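Local coordinates for mandelate racemase/muconate lactonizing enzyme family protein (Roseovarius nubinhibens ISM, PDB 3U4F) that binds magnesium in an enolase-superfamily barrel of the mandelate racemase type and may have the hydro-lyase activity assigned to its family, at residues R135-R143 and F163-E173; L222-P233 and L249-Q258. One frame throughout, in Å; residues are numbered along the deposited sequence.

Overall arrangement
Contact 1 (135-143 with 163-173) and contact 2 (222-233 with 249-258) are two parallel strand pairs in the wall of one barrel, their centres 12 Å apart, with strand 201-205 standing between them. Both reach the bound guanidine: contact 1 through K167 and R169, contact 2 through E231 and E257, which also hold a magnesium ion together with D205. They meet directly in the salt bridge from K167 NZ to E231 OE1, 2.9 Å long, which joins a cation of the first pair to a metal ligand of the second. The second magnesium ion, bound by L249 O, lies at the other end of contact 2, away from the ligand pocket.

Contact 1: R135-R143 and F163-E173; sequences RAYASSMKR and FDAFKVRAGAE. With GAI (guanidine), chain F.
Strands 135-139 and 165-169 run parallel at 32° with axes 4.4 Å apart, and three backbone bonds join them: A138 N to A165 O, K167 N to A138 O and S140 N to K167 O. A138, small enough to fit beneath an aromatic ring, lays its CB over one face of F163, 3.9 Å from the ring centroid, and also touches F166. Where D164 leads into the second strand, the extended side chain of R135 brings NE and NH2 to a single oxygen of D164: NE meets OD1 at 2.8 Å on its syn lone pair, whereas NH2 comes from above the carboxylate plane. The strands, linked by helix 147-161, form a beta-alpha-beta unit of the TIM barrel, and K167 and R169 point their charges into its ligand pocket. A bend at chi3 (86°) carries K167 NZ to Y137 OH, 2.9 Å away, while its CB lies 3.5 Å from Y137 CE1; NZ also reaches guanidine N3 at 2.8 Å and forms a salt bridge with E231. R169 curls back at chi2 (-73°), and its NE and NH2 both grip S140 O in the guanidinium plane, the NE bond being 2.7 Å long. This double hold fixes the group's rotation and leaves NH2 2.9 Å from guanidine N1, beside the selenium of M141. R143, with a long chain ending in a flat guanidinium, suits the turn beyond the strands: R169 CB lies over one face of its guanidinium and E173 N over the other, while NE and NH2 bind A170 O at the edge.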
loop_
_atom_site.group_PDB
_atom_site.type_symbol
_atom_site.label_atom_id
_atom_site.label_comp_id
_atom_site.label_asym_id
_atom_site.label_seq_id
_atom_site.Cartn_x
_atom_site.Cartn_y
_atom_site.Cartn_z
ATOM N N ARG A 135 -30.849 1.459 9.411
ATOM C CA ARG A 135 -31.187 0.104 9.034
ATOM C C ARG A 135 -29.926 -0.715 8.973
ATOM O O ARG A 135 -28.936 -0.257 8.401
ATOM C CB ARG A 135 -31.810 0.089 7.633
ATOM C CG ARG A 135 -32.266 -1.308 7.184
ATOM C CD ARG A 135 -32.911 -1.214 5.811
ATOM N NE ARG A 135 -33.354 -2.518 5.326
ATOM C CZ ARG A 135 -33.646 -2.774 4.049
ATOM N NH1 ARG A 135 -33.489 -1.836 3.128
ATOM N NH2 ARG A 135 -34.048 -3.984 3.693
ATOM N N ALA A 136 -29.958 -1.924 9.530
ATOM C CA ALA A 136 -28.753 -2.777 9.475
ATOM C C ALA A 136 -29.013 -4.009 8.616
ATOM O O ALA A 136 -30.147 -4.508 8.563
ATOM C CB ALA A 136 -28.343 -3.199 10.864
ATOM N N TYR A 137 -27.979 -4.511 7.939
ATOM C CA TYR A 137 -28.082 -5.854 7.384
ATOM C C TYR A 137 -27.205 -6.830 8.159
ATOM O O TYR A 137 -26.083 -6.488 8.544
ATOM C CB TYR A 137 -27.801 -5.880 5.872
ATOM C CG TYR A 137 -26.365 -5.661 5.386
ATOM C CD1 TYR A 137 -25.496 -6.738 5.225
ATOM C CD2 TYR A 137 -25.937 -4.391 4.976
ATOM C CE1 TYR A 137 -24.181 -6.544 4.726
ATOM C CE2 TYR A 137 -24.664 -4.173 4.459
ATOM C CZ TYR A 137 -23.785 -5.262 4.327
ATOM O OH TYR A 137 -22.517 -5.063 3.805
ATOM N N ALA A 138 -27.736 -8.033 8.385
ATOM C CA ALA A 138 -27.032 -9.133 9.033
ATOM C C ALA A 138 -25.979 -9.696 8.078
ATOM O O ALA A 138 -26.304 -10.192 7.012
ATOM C CB ALA A 138 -28.013 -10.217 9.441
ATOM N N SER A 139 -24.717 -9.543 8.434
ATOM C CA SER A 139 -23.655 -9.909 7.526
ATOM C C SER A 139 -22.947 -11.168 8.054
ATOM O O SER A 139 -22.301 -11.159 9.110
ATOM C CB SER A 139 -22.686 -8.748 7.314
ATOM O OG SER A 139 -21.782 -9.020 6.264
ATOM N N SER A 140 -23.101 -12.251 7.296
ATOM C CA SER A 140 -22.301 -13.447 7.487
ATOM C C SER A 140 -20.899 -13.266 6.884
ATOM O O SER A 140 -20.753 -12.807 5.734
ATOM C CB SER A 140 -22.976 -14.630 6.811
ATOM O OG SER A 140 -22.062 -15.720 6.715
HETATM N N MSE A 141 -19.891 -13.679 7.642
HETATM C CA MSE A 141 -18.499 -13.661 7.180
HETATM C C MSE A 141 -18.088 -15.010 6.601
HETATM O O MSE A 141 -17.038 -15.108 5.967
HETATM C CB MSE A 141 -17.545 -13.299 8.351
HETATM C CG MSE A 141 -17.873 -11.973 9.032
HETATM SE SE MSE A 141 -17.730 -10.505 7.715
HETATM C CE MSE A 141 -19.106 -9.285 8.372
ATOM N N LYS A 142 -18.909 -16.044 6.800
ATOM C CA LYS A 142 -18.433 -17.427 6.612
ATOM C C LYS A 142 -18.683 -18.017 5.235
ATOM O O LYS A 142 -19.736 -17.804 4.657
ATOM C CB LYS A 142 -19.077 -18.339 7.669
ATOM C CG LYS A 142 -18.558 -18.111 9.099
ATOM C CD LYS A 142 -19.125 -19.163 10.047
ATOM C CE LYS A 142 -18.391 -19.169 11.381
ATOM N NZ LYS A 142 -18.739 -20.348 12.241
ATOM N N ARG A 143 -17.713 -18.778 4.732
ATOM C CA ARG A 143 -17.945 -19.673 3.590
ATOM C C ARG A 143 -17.957 -21.148 3.974
ATOM O O ARG A 143 -18.420 -21.985 3.174
ATOM C CB ARG A 143 -16.903 -19.466 2.485
ATOM C CG ARG A 143 -17.231 -18.316 1.571
ATOM C CD ARG A 143 -16.030 -17.889 0.739
ATOM N NE ARG A 143 -16.429 -16.809 -0.137
ATOM C CZ ARG A 143 -16.270 -15.533 0.173
ATOM N NH1 ARG A 143 -15.678 -15.192 1.325
ATOM N NH2 ARG A 143 -16.722 -14.612 -0.652
ATOM N N PHE A 163 -33.941 -8.016 11.840
ATOM C CA PHE A 163 -33.249 -7.759 10.563
ATOM C C PHE A 163 -34.201 -8.066 9.404
ATOM O O PHE A 163 -34.947 -9.039 9.486
ATOM C CB PHE A 163 -32.024 -8.681 10.390
ATOM C CG PHE A 163 -30.891 -8.408 11.346
ATOM C CD1 PHE A 163 -30.057 -7.299 11.171
ATOM C CD2 PHE A 163 -30.631 -9.280 12.396
ATOM C CE1 PHE A 163 -28.974 -7.070 12.045
ATOM C CE2 PHE A 163 -29.556 -9.062 13.278
ATOM C CZ PHE A 163 -28.734 -7.935 13.105
ATOM N N ASP A 164 -34.151 -7.263 8.339
ATOM C CA ASP A 164 -34.909 -7.557 7.108
ATOM C C ASP A 164 -34.009 -7.533 5.874
ATOM O O ASP A 164 -34.492 -7.446 4.755
ATOM C CB ASP A 164 -36.083 -6.588 6.937
ATOM C CG ASP A 164 -35.655 -5.155 6.620
ATOM O OD1 ASP A 164 -34.444 -4.834 6.513
ATOM O OD2 ASP A 164 -36.578 -4.317 6.472
ATOM N N ALA A 165 -32.697 -7.561 6.112
ATOM C CA ALA A 165 -31.666 -7.612 5.065
ATOM C C ALA A 165 -30.530 -8.515 5.540
ATOM O O ALA A 165 -30.161 -8.491 6.724
ATOM C CB ALA A 165 -31.137 -6.208 4.793
ATOM N N PHE A 166 -29.966 -9.299 4.623
ATOM C CA PHE A 166 -29.053 -10.391 4.995
ATOM C C PHE A 166 -28.013 -10.572 3.890
ATOM O O PHE A 166 -28.368 -10.634 2.715
ATOM C CB PHE A 166 -29.806 -11.722 5.174
ATOM C CG PHE A 166 -30.998 -11.634 6.103
ATOM C CD1 PHE A 166 -30.869 -11.956 7.442
ATOM C CD2 PHE A 166 -32.232 -11.224 5.621
ATOM C CE1 PHE A 166 -31.965 -11.862 8.310
ATOM C CE2 PHE A 166 -33.326 -11.094 6.468
ATOM C CZ PHE A 166 -33.186 -11.415 7.823
ATOM N N LYS A 167 -26.736 -10.652 4.268
ATOM C CA LYS A 167 -25.684 -10.864 3.267
ATOM C C LYS A 167 -24.963 -12.186 3.512
ATOM O O LYS A 167 -24.556 -12.477 4.649
ATOM C CB LYS A 167 -24.682 -9.687 3.221
ATOM C CG LYS A 167 -23.656 -9.808 2.089
ATOM C CD LYS A 167 -22.857 -8.529 1.889
ATOM C CE LYS A 167 -21.657 -8.493 2.814
ATOM N NZ LYS A 167 -20.952 -7.207 2.589
ATOM N N VAL A 168 -24.801 -12.980 2.448
ATOM C CA VAL A 168 -24.064 -14.243 2.515
ATOM C C VAL A 168 -22.914 -14.217 1.499
ATOM O O VAL A 168 -22.729 -13.228 0.797
ATOM C CB VAL A 168 -25.020 -15.465 2.268
ATOM C CG1 VAL A 168 -26.135 -15.449 3.282
ATOM C CG2 VAL A 168 -25.556 -15.417 0.875
ATOM N N ARG A 169 -22.117 -15.276 1.444
ATOM C CA ARG A 169 -20.921 -15.289 0.622
ATOM C C ARG A 169 -21.110 -16.170 -0.619
ATOM O O ARG A 169 -21.742 -17.214 -0.535
ATOM C CB ARG A 169 -19.756 -15.830 1.429
ATOM C CG ARG A 169 -19.500 -15.052 2.724
ATOM C CD ARG A 169 -18.874 -13.670 2.415
ATOM N NE ARG A 169 -19.197 -12.702 3.481
ATOM C CZ ARG A 169 -18.726 -11.465 3.520
ATOM N NH1 ARG A 169 -17.837 -11.074 2.607
ATOM N NH2 ARG A 169 -19.140 -10.629 4.470
ATOM N N ALA A 170 -20.526 -15.748 -1.733
ATOM C CA ALA A 170 -20.429 -16.547 -2.970
ATOM C C ALA A 170 -18.973 -16.915 -3.249
ATOM O O ALA A 170 -18.057 -16.218 -2.816
ATOM C CB ALA A 170 -20.957 -15.754 -4.143
ATOM N N GLY A 171 -18.761 -18.006 -3.984
ATOM C CA GLY A 171 -17.405 -18.338 -4.441
ATOM C C GLY A 171 -16.483 -18.705 -3.307
ATOM O O GLY A 171 -16.922 -19.050 -2.223
ATOM N N ALA A 172 -15.188 -18.655 -3.578
ATOM C CA ALA A 172 -14.178 -18.779 -2.536
ATOM C C ALA A 172 -13.480 -17.421 -2.471
ATOM O O ALA A 172 -13.399 -16.710 -3.483
ATOM C CB ALA A 172 -13.194 -19.897 -2.893
ATOM N N GLU A 173 -12.983 -17.048 -1.291
ATOM C CA GLU A 173 -12.331 -15.747 -1.105
ATOM C C GLU A 173 -11.091 -15.648 -1.988
ATOM O O GLU A 173 -10.198 -16.482 -1.884
ATOM C CB GLU A 173 -11.927 -15.601 0.362
ATOM C CG GLU A 173 -11.303 -14.253 0.719
ATOM C CD GLU A 173 -10.872 -14.227 2.189
ATOM O OE1 GLU A 173 -11.729 -14.443 3.057
ATOM O OE2 GLU A 173 -9.671 -14.060 2.471
HETATM C C GAI F . -17.527 -7.741 3.567
HETATM N N1 GAI F . -17.787 -8.084 4.802
HETATM N N2 GAI F . -16.498 -8.262 2.808
HETATM N N3 GAI F . -18.252 -6.783 2.966
HETATM O O HOH W 1 -32.825 -4.683 8.944
HETATM O O HOH W 2 -22.300 -17.660 3.335
#

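Contact 2: L222-P233 and L249-Q258; sequences LQDHGFSHFEEP and LDIDVTGGEQ. With MG (magnesium ion), chain E; MG (magnesium ion), chain G; GAI (guanidine), chain F.
Strands 229-231 and 253-255 lie parallel at 43°, 4.6 Å apart, tied by backbone bonds from F230 N to D252 O, T254 N to F230 O and E232 N to T254 O. Helix 239-248 connects them in a beta-alpha-beta unit of the barrel. On the helix-facing side, I251 rests its CD1 against both L222 CB and F227 CB, the latter 3.7 Å off, while L249 CD1 meets the edge of the F230 ring. P233 adds its ring carbons against V253 CG1. On the pocket side, T254 CG2 sits over a face of the H229 ring, 3.8 Å from its centroid, and T254 OG1 is hydrogen-bonded to Q278. With CG anti to the backbone N (chi1 172°), H229 points NE2 in its ring plane at E231 OE1, a nearly straight bond of 2.8 Å. A leucine at this position would probably take one donor from E231 OE1, leaving K167 and Q278 to hold the carboxylate less firmly. E231 OE2 binds magnesium at 2.1 Å and E257 OE1 at 2.0 Å, their carboxylate planes 75° apart; D205, guanidine N2 and N3 and a water complete the site. E257 OE2 also pairs with K94 of the second subunit. The metal-bound E231 OE2 and E257 OE1 stand only 2.8 Å apart, a closeness that the magnesium charge probably makes tolerable, with H229, K167 and Q278 as second-shell residues that probably help orient E231.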
loop_
_atom_site.group_PDB
_atom_site.type_symbol
_atom_site.label_atom_id
_atom_site.label_comp_id
_atom_site.label_asym_id
_atom_site.label_seq_id
_atom_site.Cartn_x
_atom_site.Cartn_y
_atom_site.Cartn_z
ATOM N N LEU A 222 -28.667 -14.372 -9.495
ATOM C CA LEU A 222 -29.031 -13.471 -8.384
ATOM C C LEU A 222 -30.285 -12.669 -8.760
ATOM O O LEU A 222 -31.223 -12.523 -7.958
ATOM C CB LEU A 222 -27.869 -12.497 -8.117
ATOM C CG LEU A 222 -26.576 -13.102 -7.580
ATOM C CD1 LEU A 222 -25.496 -12.023 -7.488
ATOM C CD2 LEU A 222 -26.810 -13.751 -6.246
ATOM N N GLN A 223 -30.294 -12.152 -9.981
ATOM C CA GLN A 223 -31.450 -11.425 -10.509
ATOM C C GLN A 223 -32.706 -12.303 -10.542
ATOM O O GLN A 223 -33.768 -11.843 -10.120
ATOM C CB GLN A 223 -31.132 -10.850 -11.880
ATOM C CG GLN A 223 -30.157 -9.669 -11.811
ATOM C CD GLN A 223 -29.659 -9.205 -13.161
ATOM O OE1 GLN A 223 -29.855 -9.881 -14.187
ATOM N NE2 GLN A 223 -29.002 -8.069 -13.178
ATOM N N ASP A 224 -32.577 -13.546 -11.031
ATOM C CA ASP A 224 -33.705 -14.529 -11.028
ATOM C C ASP A 224 -34.281 -14.771 -9.616
ATOM O O ASP A 224 -35.490 -15.014 -9.438
ATOM C CB ASP A 224 -33.270 -15.880 -11.605
ATOM C CG ASP A 224 -32.940 -15.829 -13.095
ATOM O OD1 ASP A 224 -33.228 -14.825 -13.788
ATOM O OD2 ASP A 224 -32.373 -16.837 -13.565
ATOM N N HIS A 225 -33.421 -14.687 -8.602
ATOM C CA HIS A 225 -33.881 -14.894 -7.232
ATOM C C HIS A 225 -34.030 -13.631 -6.403
ATOM O O HIS A 225 -34.162 -13.696 -5.200
ATOM C CB HIS A 225 -33.041 -15.963 -6.528
ATOM C CG HIS A 225 -33.240 -17.332 -7.108
ATOM N ND1 HIS A 225 -32.540 -17.780 -8.208
ATOM C CD2 HIS A 225 -34.100 -18.326 -6.780
ATOM C CE1 HIS A 225 -32.938 -19.004 -8.514
ATOM N NE2 HIS A 225 -33.880 -19.361 -7.659
ATOM N N GLY A 226 -34.057 -12.484 -7.065
ATOM C CA GLY A 226 -34.393 -11.252 -6.390
ATOM C C GLY A 226 -33.357 -10.730 -5.401
ATOM O O GLY A 226 -33.703 -9.940 -4.515
ATOM N N PHE A 227 -32.094 -11.134 -5.550
ATOM C CA PHE A 227 -31.026 -10.436 -4.816
ATOM C C PHE A 227 -30.894 -8.985 -5.284
ATOM O O PHE A 227 -31.203 -8.643 -6.444
ATOM C CB PHE A 227 -29.684 -11.168 -4.929
ATOM C CG PHE A 227 -29.523 -12.324 -3.982
ATOM C CD1 PHE A 227 -30.372 -13.454 -4.045
ATOM C CD2 PHE A 227 -28.475 -12.320 -3.055
ATOM C CE1 PHE A 227 -30.175 -14.556 -3.187
ATOM C CE2 PHE A 227 -28.275 -13.398 -2.183
ATOM C CZ PHE A 227 -29.120 -14.522 -2.252
ATOM N N SER A 228 -30.431 -8.106 -4.393
ATOM C CA SER A 228 -30.392 -6.682 -4.708
ATOM C C SER A 228 -29.017 -6.010 -4.587
ATOM O O SER A 228 -28.914 -4.781 -4.757
ATOM C CB SER A 228 -31.421 -5.917 -3.856
ATOM O OG SER A 228 -31.308 -6.326 -2.488
ATOM N N HIS A 229 -27.969 -6.819 -4.355
ATOM C CA HIS A 229 -26.637 -6.275 -4.030
ATOM C C HIS A 229 -25.629 -7.400 -4.311
ATOM O O HIS A 229 -25.718 -8.475 -3.716
ATOM C CB HIS A 229 -26.672 -5.870 -2.535
ATOM C CG HIS A 229 -25.355 -5.467 -1.939
ATOM N ND1 HIS A 229 -25.142 -4.214 -1.402
ATOM C CD2 HIS A 229 -24.209 -6.161 -1.741
ATOM C CE1 HIS A 229 -23.917 -4.149 -0.904
ATOM N NE2 HIS A 229 -23.331 -5.319 -1.098
ATOM N N PHE A 230 -24.699 -7.142 -5.217
ATOM C CA PHE A 230 -23.694 -8.128 -5.649
ATOM C C PHE A 230 -22.332 -7.463 -5.465
ATOM O O PHE A 230 -21.904 -6.610 -6.267
ATOM C CB PHE A 230 -23.977 -8.456 -7.127
ATOM C CG PHE A 230 -23.097 -9.525 -7.726
ATOM C CD1 PHE A 230 -22.353 -10.387 -6.935
ATOM C CD2 PHE A 230 -23.094 -9.697 -9.104
ATOM C CE1 PHE A 230 -21.569 -11.405 -7.523
ATOM C CE2 PHE A 230 -22.315 -10.719 -9.705
ATOM C CZ PHE A 230 -21.570 -11.557 -8.922
ATOM N N GLU A 231 -21.657 -7.852 -4.395
ATOM C CA GLU A 231 -20.460 -7.173 -3.952
ATOM C C GLU A 231 -19.183 -7.872 -4.424
ATOM O O GLU A 231 -19.084 -9.078 -4.348
ATOM C CB GLU A 231 -20.502 -7.073 -2.431
ATOM C CG GLU A 231 -19.284 -6.415 -1.807
ATOM C CD GLU A 231 -19.560 -5.997 -0.377
ATOM O OE1 GLU A 231 -20.771 -5.916 -0.003
ATOM O OE2 GLU A 231 -18.570 -5.724 0.352
ATOM N N GLU A 232 -18.240 -7.061 -4.900
ATOM C CA GLU A 232 -16.878 -7.454 -5.255
ATOM C C GLU A 232 -16.864 -8.702 -6.138
ATOM O O GLU A 232 -16.264 -9.694 -5.792
ATOM C CB GLU A 232 -16.010 -7.616 -3.979
ATOM C CG GLU A 232 -14.496 -7.567 -4.220
ATOM C CD GLU A 232 -13.717 -7.537 -2.910
ATOM O OE1 GLU A 232 -14.067 -6.674 -2.078
ATOM O OE2 GLU A 232 -12.759 -8.352 -2.739
ATOM N N PRO A 233 -17.571 -8.658 -7.283
ATOM C CA PRO A 233 -17.694 -9.885 -8.108
ATOM C C PRO A 233 -16.344 -10.376 -8.616
ATOM O O PRO A 233 -16.117 -11.592 -8.733
ATOM C CB PRO A 233 -18.547 -9.418 -9.316
ATOM C CG PRO A 233 -18.450 -7.894 -9.321
ATOM C CD PRO A 233 -18.370 -7.539 -7.825
ATOM N N LEU A 249 -25.176 -6.167 -15.924
ATOM C CA LEU A 249 -26.228 -6.543 -14.957
ATOM C C LEU A 249 -27.131 -5.385 -14.529
ATOM O O LEU A 249 -26.696 -4.252 -14.469
ATOM C CB LEU A 249 -25.633 -7.179 -13.702
ATOM C CG LEU A 249 -24.830 -8.455 -13.956
ATOM C CD1 LEU A 249 -24.116 -8.898 -12.657
ATOM C CD2 LEU A 249 -25.764 -9.562 -14.449
ATOM N N ASP A 250 -28.383 -5.708 -14.234
ATOM C CA ASP A 250 -29.300 -4.770 -13.607
ATOM C C ASP A 250 -29.113 -4.723 -12.087
ATOM O O ASP A 250 -29.321 -3.666 -11.498
ATOM C CB ASP A 250 -30.750 -5.129 -13.909
ATOM C CG ASP A 250 -31.079 -5.010 -15.378
ATOM O OD1 ASP A 250 -30.656 -4.013 -16.007
ATOM O OD2 ASP A 250 -31.756 -5.918 -15.886
ATOM N N ILE A 251 -28.767 -5.845 -11.459
ATOM C CA ILE A 251 -28.519 -5.859 -9.998
ATOM C C ILE A 251 -27.374 -4.874 -9.685
ATOM O O ILE A 251 -26.441 -4.746 -10.483
ATOM C CB ILE A 251 -28.230 -7.300 -9.475
ATOM C CG1 ILE A 251 -28.094 -7.337 -7.930
ATOM C CG2 ILE A 251 -27.045 -7.944 -10.248
ATOM C CD1 ILE A 251 -28.154 -8.765 -7.345
ATOM N N ASP A 252 -27.475 -4.148 -8.564
ATOM C CA ASP A 252 -26.394 -3.270 -8.105
ATOM C C ASP A 252 -25.149 -4.108 -7.860
ATOM O O ASP A 252 -25.204 -5.120 -7.133
ATOM C CB ASP A 252 -26.743 -2.574 -6.772
ATOM C CG ASP A 252 -27.677 -1.378 -6.935
ATOM O OD1 ASP A 252 -27.838 -0.849 -8.059
ATOM O OD2 ASP A 252 -28.238 -0.956 -5.904
ATOM N N VAL A 253 -24.052 -3.667 -8.455
ATOM C CA VAL A 253 -22.705 -4.213 -8.211
ATOM C C VAL A 253 -21.977 -3.163 -7.352
ATOM O O VAL A 253 -22.049 -1.950 -7.613
ATOM C CB VAL A 253 -21.949 -4.481 -9.537
ATOM C CG1 VAL A 253 -20.436 -4.788 -9.314
ATOM C CG2 VAL A 253 -22.622 -5.624 -10.336
ATOM N N THR A 254 -21.295 -3.646 -6.319
ATOM C CA THR A 254 -20.821 -2.781 -5.235
ATOM C C THR A 254 -19.371 -3.150 -4.931
ATOM O O THR A 254 -18.951 -4.283 -5.179
ATOM C CB THR A 254 -21.724 -2.911 -3.986
ATOM O OG1 THR A 254 -21.417 -4.102 -3.260
ATOM C CG2 THR A 254 -23.237 -2.977 -4.392
ATOM N N GLY A 255 -18.590 -2.190 -4.447
ATOM C CA GLY A 255 -17.249 -2.537 -3.982
ATOM C C GLY A 255 -16.477 -1.338 -3.479
ATOM O O GLY A 255 -16.989 -0.206 -3.492
ATOM N N GLY A 256 -15.245 -1.620 -3.035
ATOM C CA GLY A 256 -14.269 -0.597 -2.680
ATOM C C GLY A 256 -13.659 -0.780 -1.293
ATOM O O GLY A 256 -12.846 0.043 -0.888
ATOM N N GLU A 257 -14.027 -1.838 -0.569
ATOM C CA GLU A 257 -13.592 -1.965 0.816
ATOM C C GLU A 257 -12.080 -2.004 0.990
ATOM O O GLU A 257 -11.598 -1.518 2.009
ATOM C CB GLU A 257 -14.246 -3.137 1.531
ATOM C CG GLU A 257 -13.768 -4.512 1.066
ATOM C CD GLU A 257 -14.690 -5.571 1.560
ATOM O OE1 GLU A 257 -15.920 -5.476 1.276
ATOM O OE2 GLU A 257 -14.182 -6.500 2.221
ATOM N N GLN A 258 -11.342 -2.537 0.001
ATOM C CA GLN A 258 -9.845 -2.565 0.095
ATOM C C GLN A 258 -9.166 -1.379 -0.538
ATOM O O GLN A 258 -7.948 -1.301 -0.565
ATOM C CB GLN A 258 -9.259 -3.845 -0.518
ATOM C CG GLN A 258 -9.537 -5.084 0.280
ATOM C CD GLN A 258 -10.826 -5.812 -0.097
ATOM O OE1 GLN A 258 -11.440 -5.576 -1.150
ATOM N NE2 GLN A 258 -11.194 -6.763 0.733
HETATM MG MG MG E . -17.182 -7.081 1.104
HETATM MG MG MG G . -25.587 -2.549 -14.029
HETATM C C GAI F . -17.527 -7.741 3.567
HETATM N N1 GAI F . -17.787 -8.084 4.802
HETATM N N2 GAI F . -16.498 -8.262 2.808
HETATM N N3 GAI F . -18.252 -6.783 2.966
HETATM O O HOH W 3 -28.667 -2.370 -3.725
HETATM O O HOH W 4 -30.076 -3.868 -7.250
HETATM O O HOH W 5 -14.187 -4.143 -3.460
HETATM O O HOH W 6 -16.134 -7.744 -0.448
HETATM O O HOH W 7 -27.383 -1.643 -13.249
HETATM O O HOH W 8 -25.010 -3.234 -12.128
HETATM O O HOH W 9 -24.635 -0.684 -13.660
HETATM O O HOH W 10 -26.312 -1.793 -15.934
#